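Local coordinates for protein xyloglucan-specific endo-beta-1,4-glucanase (Uncultured bacterium, PDB 4W88) that probably cleaves the beta-1,4-linked glucan backbone of xyloglucan at internal positions, as a family GH5 glycoside hydrolase of plant cell wall breakdown, at residues Tyr228-Val233 with Lys277-Asp282; Val284-Asp289 with Asp333-His338. The protein carries 1 engineered substitution. One frame throughout, in Å; residues are numbered along the deposited sequence.

Both contacts use helix 280-295 of the TIM barrel, one at its start and the other on its flank. Interaction 1 lies in the loops that follow strands 218-223 and 267-272, beside the bound glycan, and is partly buried; a charged amino group held by backbone carbonyls and a bridging water dominate it. Interaction 2 is buried and almost wholly apolar, joining the same helix to helix 329-336 by aliphatic side chains and a CH-pi contact. The two bury similar areas and have centres about 13 Å apart. Trp-286 joins them: Phe-230 and Thr-231 of interaction 1 pack on it, while its indole edge takes part in interaction 2.

Interaction 1 of 2, residues Tyr228-Val233 with Lys277-Asp282. With BGC (beta-D-glucopyranose), chain C; BGC (beta-D-glucopyranose), chain B.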
ATOM      1  N   TYR A 228       7.719 -13.893  -7.165  1.00 22.05           N
ATOM      2  CA  TYR A 228       8.844 -13.224  -6.600  1.00 22.78           C
ATOM      3  C   TYR A 228      10.077 -13.310  -7.463  1.00 23.59           C
ATOM      4  O   TYR A 228      10.802 -12.342  -7.668  1.00 22.62           O
ATOM      5  CB  TYR A 228       9.102 -13.797  -5.197  1.00 22.04           C
ATOM      6  CG  TYR A 228      10.337 -13.264  -4.539  1.00 22.89           C
ATOM      7  CD1 TYR A 228      10.354 -12.014  -4.007  1.00 30.61           C
ATOM      8  CD2 TYR A 228      11.483 -14.028  -4.418  1.00 27.73           C
ATOM      9  CE1 TYR A 228      11.478 -11.488  -3.426  1.00 34.80           C
ATOM     10  CE2 TYR A 228      12.595 -13.519  -3.808  1.00 34.39           C
ATOM     11  CZ  TYR A 228      12.582 -12.236  -3.331  1.00 35.15           C
ATOM     12  OH  TYR A 228      13.648 -11.702  -2.682  1.00 33.91           O
ATOM     13  N   PHE A 229      10.306 -14.482  -8.015  1.00 24.47           N
ATOM     14  CA  PHE A 229      11.531 -14.666  -8.851  1.00 20.83           C
ATOM     15  C   PHE A 229      11.529 -13.925 -10.180  1.00 21.48           C
ATOM     16  O   PHE A 229      12.611 -13.715 -10.792  1.00 23.78           O
ATOM     17  CB  PHE A 229      11.818 -16.137  -9.064  1.00 21.89           C
ATOM     18  CG  PHE A 229      12.442 -16.818  -7.859  1.00 26.70           C
ATOM     19  CD1 PHE A 229      13.280 -16.126  -6.995  1.00 29.18           C
ATOM     20  CD2 PHE A 229      12.272 -18.159  -7.656  1.00 39.01           C
ATOM     21  CE1 PHE A 229      13.857 -16.741  -5.895  1.00 39.56           C
ATOM     22  CE2 PHE A 229      12.877 -18.791  -6.569  1.00 48.11           C
ATOM     23  CZ  PHE A 229      13.676 -18.070  -5.695  1.00 39.73           C
ATOM     24  N   PHE A 230      10.346 -13.528 -10.642  1.00 23.85           N
ATOM     25  CA  PHE A 230      10.280 -12.643 -11.792  1.00 21.24           C
ATOM     26  C   PHE A 230      10.422 -11.174 -11.398  1.00 25.49           C
ATOM     27  O   PHE A 230      11.077 -10.393 -12.087  1.00 23.96           O
ATOM     28  CB  PHE A 230       8.981 -12.846 -12.557  1.00 23.09           C
ATOM     29  CG  PHE A 230       8.869 -11.938 -13.737  1.00 20.85           C
ATOM     30  CD1 PHE A 230       9.679 -12.126 -14.848  1.00 24.60           C
ATOM     31  CD2 PHE A 230       7.987 -10.908 -13.749  1.00 24.08           C
ATOM     32  CE1 PHE A 230       9.596 -11.246 -15.927  1.00 20.70           C
ATOM     33  CE2 PHE A 230       7.911 -10.043 -14.818  1.00 23.54           C
ATOM     34  CZ  PHE A 230       8.723 -10.200 -15.892  1.00 23.17           C
ATOM     35  N   THR A 231       9.747 -10.783 -10.302  1.00 21.09           N
ATOM     36  CA  THR A 231       9.615  -9.366  -9.978  1.00 22.36           C
ATOM     37  C   THR A 231      10.800  -8.773  -9.221  1.00 19.54           C
ATOM     38  O   THR A 231      11.076  -7.542  -9.275  1.00 22.69           O
ATOM     39  CB  THR A 231       8.325  -9.114  -9.131  1.00 21.06           C
ATOM     40  OG1 THR A 231       8.370  -9.954  -7.982  1.00 21.71           O
ATOM     41  CG2 THR A 231       7.081  -9.485  -9.940  1.00 20.80           C
ATOM     42  N   TYR A 232      11.486  -9.663  -8.489  1.00 21.34           N
ATOM     43  CA  TYR A 232      12.706  -9.313  -7.692  1.00 20.23           C
ATOM     44  C   TYR A 232      13.987  -9.940  -8.236  1.00 23.28           C
ATOM     45  O   TYR A 232      13.935 -10.795  -9.073  1.00 24.30           O
ATOM     46  CB  TYR A 232      12.513  -9.701  -6.206  1.00 25.05           C
ATOM     47  CG  TYR A 232      11.678  -8.676  -5.389  1.00 19.97           C
ATOM     48  CD1 TYR A 232      10.286  -8.529  -5.625  1.00 23.74           C
ATOM     49  CD2 TYR A 232      12.289  -7.850  -4.452  1.00 23.70           C
ATOM     50  CE1 TYR A 232       9.560  -7.576  -4.896  1.00 25.10           C
ATOM     51  CE2 TYR A 232      11.577  -6.916  -3.738  1.00 26.98           C
ATOM     52  CZ  TYR A 232      10.254  -6.794  -3.973  1.00 22.14           C
ATOM     53  OH  TYR A 232       9.566  -5.849  -3.233  1.00 25.52           O
ATOM     54  N   VAL A 233      15.113  -9.431  -7.805  1.00 28.15           N
ATOM     55  CA  VAL A 233      16.419 -10.010  -8.110  1.00 27.73           C
ATOM     56  C   VAL A 233      16.876 -10.833  -6.898  1.00 31.43           C
ATOM     57  O   VAL A 233      16.866 -10.314  -5.786  1.00 32.69           O
ATOM     58  CB  VAL A 233      17.465  -8.943  -8.416  1.00 35.89           C
ATOM     59  CG1 VAL A 233      18.821  -9.604  -8.784  1.00 34.45           C
ATOM     60  CG2 VAL A 233      16.983  -8.064  -9.530  1.00 31.17           C
ATOM     61  N   LYS A 277      14.509  -5.284 -15.676  1.00 23.32           N
ATOM     62  CA  LYS A 277      15.691  -6.167 -15.901  1.00 22.37           C
ATOM     63  C   LYS A 277      16.031  -6.238 -17.397  1.00 21.80           C
ATOM     64  O   LYS A 277      16.281  -7.314 -17.938  1.00 26.91           O
ATOM     65  CB  LYS A 277      15.373  -7.586 -15.403  1.00 23.59           C
ATOM     66  CG  LYS A 277      15.019  -7.778 -13.936  1.00 23.80           C
ATOM     67  CD  LYS A 277      14.471  -9.162 -13.661  1.00 27.00           C
ATOM     68  CE  LYS A 277      14.125  -9.272 -12.176  1.00 25.82           C
ATOM     69  NZ  LYS A 277      13.909 -10.716 -11.840  1.00 23.69           N
ATOM     70  N   GLU A 278      15.969  -5.053 -18.054  1.00 23.13           N
ATOM     71  CA  GLU A 278      16.227  -4.893 -19.504  1.00 22.85           C
ATOM     72  C   GLU A 278      15.344  -5.868 -20.263  1.00 24.45           C
ATOM     73  O   GLU A 278      15.788  -6.545 -21.206  1.00 27.00           O
ATOM     74  CB  GLU A 278      17.691  -5.036 -19.879  1.00 30.51           C
ATOM     75  CG  GLU A 278      18.549  -4.221 -18.979  1.00 35.93           C
ATOM     76  CD  GLU A 278      19.402  -3.283 -19.593  1.00 46.76           C
ATOM     77  OE1 GLU A 278      18.919  -2.138 -19.648  1.00 62.56           O
ATOM     78  OE2 GLU A 278      20.530  -3.720 -19.957  1.00 56.22           O
ATOM     79  N   ASN A 279      14.084  -5.905 -19.854  1.00 23.26           N
ATOM     80  CA  ASN A 279      13.172  -6.948 -20.239  1.00 24.64           C
ATOM     81  C   ASN A 279      11.767  -6.392 -20.446  1.00 21.64           C
ATOM     82  O   ASN A 279      10.768  -6.973 -19.971  1.00 23.18           O
ATOM     83  CB  ASN A 279      13.140  -8.072 -19.199  1.00 21.09           C
ATOM     84  CG  ASN A 279      12.608  -7.620 -17.839  1.00 20.20           C
ATOM     85  OD1 ASN A 279      12.724  -6.455 -17.462  1.00 22.22           O
ATOM     86  ND2 ASN A 279      11.999  -8.560 -17.125  1.00 19.47           N
ATOM     87  N   THR A 280      11.699  -5.277 -21.164  1.00 25.28           N
ATOM     88  CA  THR A 280      10.444  -4.589 -21.386  1.00 23.20           C
ATOM     89  C   THR A 280       9.323  -5.491 -21.857  1.00 24.26           C
ATOM     90  O   THR A 280       8.210  -5.493 -21.313  1.00 25.12           O
ATOM     91  CB  THR A 280      10.616  -3.518 -22.439  1.00 26.74           C
ATOM     92  OG1 THR A 280      11.499  -2.525 -21.936  1.00 22.38           O
ATOM     93  CG2 THR A 280       9.258  -2.850 -22.729  1.00 28.13           C
ATOM     94  N   GLU A 281       9.601  -6.246 -22.915  1.00 26.84           N
ATOM     95  CA  GLU A 281       8.539  -7.123 -23.498  1.00 27.83           C
ATOM     96  C   GLU A 281       8.044  -8.192 -22.505  1.00 24.35           C
ATOM     97  O   GLU A 281       6.872  -8.594 -22.499  1.00 24.70           O
ATOM     98  CB  GLU A 281       9.052  -7.814 -24.768  1.00 36.95           C
ATOM     99  CG  GLU A 281       9.371  -6.820 -25.860  1.00 42.79           C
ATOM    100  CD  GLU A 281      10.879  -6.601 -25.967  1.00 81.97           C
ATOM    101  OE1 GLU A 281      11.430  -6.940 -27.127  1.00 93.80           O
ATOM    102  OE2 GLU A 281      11.490  -6.071 -24.920  1.00 84.43           O
ATOM    103  N   ASP A 282       8.959  -8.707 -21.671  1.00 26.71           N
ATOM    104  CA  ASP A 282       8.555  -9.668 -20.660  1.00 22.85           C
ATOM    105  C   ASP A 282       7.676  -9.059 -19.570  1.00 22.65           C
ATOM    106  O   ASP A 282       6.679  -9.658 -19.153  1.00 23.42           O
ATOM    107  CB  ASP A 282       9.803 -10.308 -20.007  1.00 25.14           C
ATOM    108  CG  ASP A 282      10.657 -10.996 -21.013  1.00 25.82           C
ATOM    109  OD1 ASP A 282      10.272 -12.108 -21.414  1.00 27.46           O
ATOM    110  OD2 ASP A 282      11.677 -10.435 -21.442  1.00 28.14           O
TER
HETATM  111  C2  BGC C   1      10.666 -14.149   0.083  1.00 37.84           C
HETATM  112  C3  BGC C   1       9.778 -13.015  -0.521  1.00 41.10           C
HETATM  113  C4  BGC C   1      10.164 -11.843   0.353  1.00 34.16           C
HETATM  114  C5  BGC C   1      11.681 -12.072   0.571  1.00 42.80           C
HETATM  115  C6  BGC C   1      12.310 -11.242   1.696  1.00 50.02           C
HETATM  116  C1  BGC C   1      12.186 -14.227  -0.213  1.00 64.49           C
HETATM  117  O1  BGC C   1      13.135 -15.413   0.021  1.00 56.27           O
HETATM  118  O2  BGC C   1      10.243 -15.281  -0.518  1.00 36.85           O
HETATM  119  O3  BGC C   1       8.399 -13.369  -0.542  1.00 50.94           O
HETATM  120  O4  BGC C   1      10.466 -10.575  -0.143  1.00 44.00           O
HETATM  121  O5  BGC C   1      12.380 -13.310   0.793  1.00 60.93           O
HETATM  122  O6  BGC C   1      13.250 -10.315   1.098  1.00 61.17           O
HETATM  123  C2  BGC B   4      10.086  -8.078  -0.082  1.00 42.17           C
HETATM  124  C3  BGC B   4       9.175  -6.881   0.232  1.00 37.19           C
HETATM  125  C4  BGC B   4       7.853  -6.994  -0.448  1.00 44.55           C
HETATM  126  C5  BGC B   4       7.540  -8.499  -0.071  1.00 41.69           C
HETATM  127  C6  BGC B   4       6.240  -8.722  -0.744  1.00 51.07           C
HETATM  128  C1  BGC B   4       9.740  -9.442   0.400  1.00 33.51           C
HETATM  129  O2  BGC B   4      11.144  -7.848   0.725  1.00 46.23           O
HETATM  130  O3  BGC B   4       9.864  -5.749  -0.241  1.00 47.55           O
HETATM  131  O4  BGC B   4       7.039  -5.724  -0.255  1.00 32.00           O
HETATM  132  O5  BGC B   4       8.638  -9.538  -0.326  1.00 34.93           O
HETATM  133  O6  BGC B   4       5.535  -9.895  -0.426  1.00 46.30           O
HETATM  134  O   HOH W   1      11.243  -8.278 -14.223  1.00 22.95           O
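The ammonium of Lys-277 is gripped by carbonyls at and just after the C-terminal end of the short helix 228-231, in a contact between two loops of the TIM barrel. NZ donates to Phe-230 O at 2.9 Å and to Tyr-232 O at 2.8 Å. It stands above each carbonyl plane, 62° out of that of Phe-230. The chain is extended beyond CG, with CG anti to the carbonyl carbon (chi1 -60°), and this straight reach takes NZ across to the other loop; on the way CE passes Val-233 CG2 at 4.1 Å. Tyr-238 O is a further acceptor of NZ, so three backbone carbonyls share the charge. A water links the same two segments, donating to Phe-230 O and accepting from Asn-279 ND2. Beneath it the Phe-230 ring reaches the start of helix 280-295, where CE1 lies 3.8 Å from Asn-279 ND2 and CZ 3.9 Å from Asp-282 O. Trp-241 and Trp-286 also pack on that ring.

Tyr-228 in helix 228-231 and Tyr-232 just after it both belong to the glycan pocket, and these bonds from Lys-277 probably help to place them. The Tyr-228 ring lies with one face over the chain C glucose, while Tyr-232 OH comes to 3.0 Å from O3 of the chain B glucose. Behind the ammonium, the turn of Lys-277 is itself tied down: its backbone N donates to Asn-279 OD1 at 2.8 Å, with an N-H...O angle of 150°.

Interaction 2 of 2, residues Val284-Asp289 with Asp333-His338; sequences VRWIGD and DAYVNH
Ile-287 and Tyr-335 form a CH-pi contact between consecutive helices on the outside of the (beta/alpha)8 barrel. The CD1 methyl of Ile-287 sits over the middle of the Tyr-335 ring, 3.5 Å from its centroid and 11° off the ring normal, and the two side chains cross at about a right angle. CG1 follows over the same ring, 3.5 Å from Tyr-335 CE1.

Aliphatic packing extends the contact toward Ala-334. With Ile-287 CG1 anti to the carbonyl carbon (chi1 -63°), the two branches part: CD1 serves the ring and also touches Ala-334 CB at 3.9 Å, whereas CG2 rests against the backbone, 3.6 Å from Ala-334 O. Val-284 CG1 meets the same methyl, Ala-334 CB, at 4.1 Å. The small alanine lets the backbones come close, with 5.9 Å between the CA atoms of Val-284 and Ala-334.

At the far end of the tyrosine, OH meets the indole edge of Trp-286, near its plane, 3.6 Å from CZ3. The indole NE1 turns to another partner, Thr-226 O. A serine in place of Tyr-335 would probably leave Ile-287 CD1 without the ring it covers and open a gap beside the Trp-286 edge.

Helix 280-295 follows strand 267-272 and helix 329-336 comes after strand 300-305. Helix 329-336 is also tied to helix 44-53 by a salt bridge from Asp-333 to Arg-53, and Tyr-335 also packs on Ile-14, just before strand 15-18.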
ATOM      1  N   VAL A 284       5.751  -6.372 -19.975  1.00 21.34           N
ATOM      2  CA  VAL A 284       4.454  -6.212 -20.605  1.00 22.81           C
ATOM      3  C   VAL A 284       3.607  -7.480 -20.580  1.00 22.75           C
ATOM      4  O   VAL A 284       2.394  -7.421 -20.285  1.00 24.42           O
ATOM      5  CB  VAL A 284       4.621  -5.632 -22.027  1.00 26.76           C
ATOM      6  CG1 VAL A 284       3.281  -5.614 -22.792  1.00 27.56           C
ATOM      7  CG2 VAL A 284       5.255  -4.210 -21.926  1.00 26.54           C
ATOM      8  N   ARG A 285       4.190  -8.630 -20.948  1.00 24.47           N
ATOM      9  CA  ARG A 285       3.461  -9.886 -20.882  1.00 25.63           C
ATOM     10  C   ARG A 285       3.029 -10.272 -19.458  1.00 22.38           C
ATOM     11  O   ARG A 285       1.893 -10.736 -19.232  1.00 26.83           O
ATOM     12  CB  ARG A 285       4.300 -11.015 -21.499  1.00 29.29           C
ATOM     13  CG  ARG A 285       4.440 -10.903 -23.016  1.00 33.78           C
ATOM     14  CD  ARG A 285       4.956 -12.206 -23.636  1.00 32.61           C
ATOM     15  NE  ARG A 285       6.404 -12.288 -23.412  1.00 30.26           N
ATOM     16  CZ  ARG A 285       7.337 -11.726 -24.172  1.00 32.29           C
ATOM     17  NH1 ARG A 285       7.028 -11.041 -25.237  1.00 36.44           N
ATOM     18  NH2 ARG A 285       8.608 -11.848 -23.848  1.00 31.00           N
ATOM     19  N   TRP A 286       3.902 -10.046 -18.494  1.00 22.55           N
ATOM     20  CA  TRP A 286       3.576 -10.354 -17.108  1.00 26.53           C
ATOM     21  C   TRP A 286       2.384  -9.507 -16.641  1.00 25.53           C
ATOM     22  O   TRP A 286       1.476 -10.021 -15.988  1.00 23.95           O
ATOM     23  CB  TRP A 286       4.791 -10.095 -16.215  1.00 21.92           C
ATOM     24  CG  TRP A 286       4.480 -10.218 -14.760  1.00 23.17           C
ATOM     25  CD1 TRP A 286       4.334 -11.363 -14.017  1.00 24.31           C
ATOM     26  CD2 TRP A 286       4.226  -9.132 -13.881  1.00 21.96           C
ATOM     27  NE1 TRP A 286       3.995 -11.051 -12.727  1.00 21.89           N
ATOM     28  CE2 TRP A 286       3.937  -9.673 -12.617  1.00 21.39           C
ATOM     29  CE3 TRP A 286       4.214  -7.751 -14.049  1.00 23.08           C
ATOM     30  CZ2 TRP A 286       3.597  -8.860 -11.521  1.00 23.43           C
ATOM     31  CZ3 TRP A 286       3.882  -6.958 -12.985  1.00 21.73           C
ATOM     32  CH2 TRP A 286       3.595  -7.502 -11.734  1.00 22.10           C
ATOM     33  N   ILE A 287       2.368  -8.220 -17.004  1.00 22.84           N
ATOM     34  CA  ILE A 287       1.244  -7.326 -16.587  1.00 19.72           C
ATOM     35  C   ILE A 287      -0.068  -7.832 -17.154  1.00 20.41           C
ATOM     36  O   ILE A 287      -1.070  -7.895 -16.463  1.00 24.09           O
ATOM     37  CB  ILE A 287       1.482  -5.845 -17.016  1.00 21.96           C
ATOM     38  CG1 ILE A 287       2.751  -5.241 -16.315  1.00 21.81           C
ATOM     39  CG2 ILE A 287       0.240  -5.015 -16.961  1.00 21.52           C
ATOM     40  CD1 ILE A 287       3.285  -3.922 -16.837  1.00 23.67           C
ATOM     41  N   GLY A 288      -0.022  -8.271 -18.415  1.00 24.10           N
ATOM     42  CA  GLY A 288      -1.206  -8.911 -19.008  1.00 26.10           C
ATOM     43  C   GLY A 288      -1.737 -10.060 -18.177  1.00 30.05           C
ATOM     44  O   GLY A 288      -2.918 -10.151 -17.909  1.00 26.74           O
ATOM     45  N   ASP A 289      -0.845 -10.943 -17.765  1.00 24.18           N
ATOM     46  CA  ASP A 289      -1.241 -12.120 -17.006  1.00 28.35           C
ATOM     47  C   ASP A 289      -1.639 -11.787 -15.587  1.00 24.65           C
ATOM     48  O   ASP A 289      -2.623 -12.356 -15.042  1.00 25.74           O
ATOM     49  CB  ASP A 289      -0.076 -13.153 -16.982  1.00 27.52           C
ATOM     50  CG  ASP A 289       0.033 -13.922 -18.277  1.00 26.28           C
ATOM     51  OD1 ASP A 289      -0.955 -13.951 -19.060  1.00 29.22           O
ATOM     52  OD2 ASP A 289       1.085 -14.515 -18.516  1.00 29.35           O
ATOM     53  N   ASP A 333       2.159   1.893 -20.517  1.00 24.57           N
ATOM     54  CA  ASP A 333       0.979   1.721 -21.345  1.00 24.30           C
ATOM     55  C   ASP A 333       0.251   0.403 -20.911  1.00 23.23           C
ATOM     56  O   ASP A 333      -0.982   0.337 -20.825  1.00 25.18           O
ATOM     57  CB  ASP A 333       1.385   1.547 -22.799  1.00 25.28           C
ATOM     58  CG  ASP A 333       1.724   2.844 -23.538  1.00 27.18           C
ATOM     59  OD1 ASP A 333       1.556   3.935 -23.002  1.00 27.73           O
ATOM     60  OD2 ASP A 333       2.257   2.762 -24.682  1.00 29.20           O
ATOM     61  N   ALA A 334       1.029  -0.673 -20.680  1.00 23.37           N
ATOM     62  CA  ALA A 334       0.394  -1.948 -20.324  1.00 23.14           C
ATOM     63  C   ALA A 334      -0.417  -1.848 -19.010  1.00 20.61           C
ATOM     64  O   ALA A 334      -1.498  -2.431 -18.817  1.00 22.15           O
ATOM     65  CB  ALA A 334       1.462  -3.010 -20.195  1.00 23.93           C
ATOM     66  N   TYR A 335       0.083  -1.018 -18.101  1.00 20.66           N
ATOM     67  CA  TYR A 335      -0.627  -0.801 -16.834  1.00 19.78           C
ATOM     68  C   TYR A 335      -1.873   0.043 -17.044  1.00 18.61           C
ATOM     69  O   TYR A 335      -2.966  -0.366 -16.702  1.00 21.34           O
ATOM     70  CB  TYR A 335       0.272  -0.069 -15.826  1.00 18.16           C
ATOM     71  CG  TYR A 335       1.297  -0.958 -15.080  1.00 16.07           C
ATOM     72  CD1 TYR A 335       0.903  -2.144 -14.455  1.00 20.75           C
ATOM     73  CD2 TYR A 335       2.648  -0.551 -14.949  1.00 19.43           C
ATOM     74  CE1 TYR A 335       1.817  -2.933 -13.786  1.00 19.58           C
ATOM     75  CE2 TYR A 335       3.574  -1.343 -14.254  1.00 20.51           C
ATOM     76  CZ  TYR A 335       3.143  -2.505 -13.638  1.00 18.32           C
ATOM     77  OH  TYR A 335       4.023  -3.324 -12.950  1.00 19.81           O
ATOM     78  N   VAL A 336      -1.685   1.232 -17.592  1.00 22.27           N
ATOM     79  CA  VAL A 336      -2.822   2.121 -17.649  1.00 20.95           C
ATOM     80  C   VAL A 336      -3.946   1.662 -18.615  1.00 21.79           C
ATOM     81  O   VAL A 336      -5.120   2.087 -18.468  1.00 21.45           O
ATOM     82  CB  VAL A 336      -2.412   3.585 -17.881  1.00 18.05           C
ATOM     83  CG1 VAL A 336      -1.480   4.087 -16.777  1.00 22.64           C
ATOM     84  CG2 VAL A 336      -1.711   3.793 -19.195  1.00 21.37           C
ATOM     85  N   ASN A 337      -3.559   0.868 -19.617  1.00 20.17           N
ATOM     86  CA  ASN A 337      -4.499   0.378 -20.577  1.00 21.78           C
ATOM     87  C   ASN A 337      -4.938  -1.022 -20.294  1.00 22.96           C
ATOM     88  O   ASN A 337      -5.504  -1.699 -21.150  1.00 29.41           O
ATOM     89  CB  ASN A 337      -3.949   0.478 -22.010  1.00 27.19           C
ATOM     90  CG  ASN A 337      -3.609   1.896 -22.405  1.00 29.84           C
ATOM     91  OD1 ASN A 337      -2.592   2.167 -22.957  1.00 40.11           O
ATOM     92  ND2 ASN A 337      -4.497   2.752 -22.215  1.00 31.41           N
ATOM     93  N   HIS A 338      -4.727  -1.468 -19.084  1.00 23.76           N
ATOM     94  CA  HIS A 338      -4.992  -2.854 -18.745  1.00 25.89           C
ATOM     95  C   HIS A 338      -6.391  -3.302 -19.089  1.00 25.43           C
ATOM     96  O   HIS A 338      -6.607  -4.458 -19.390  1.00 32.65           O
ATOM     97  CB  HIS A 338      -4.676  -3.113 -17.270  1.00 23.97           C
ATOM     98  CG  HIS A 338      -5.666  -2.528 -16.323  1.00 23.89           C
ATOM     99  ND1 HIS A 338      -6.720  -3.257 -15.824  1.00 23.44           N
ATOM    100  CD2 HIS A 338      -5.790  -1.283 -15.806  1.00 27.46           C
ATOM    101  CE1 HIS A 338      -7.421  -2.514 -14.994  1.00 23.08           C
ATOM    102  NE2 HIS A 338      -6.896  -1.294 -14.993  1.00 24.72           N
TER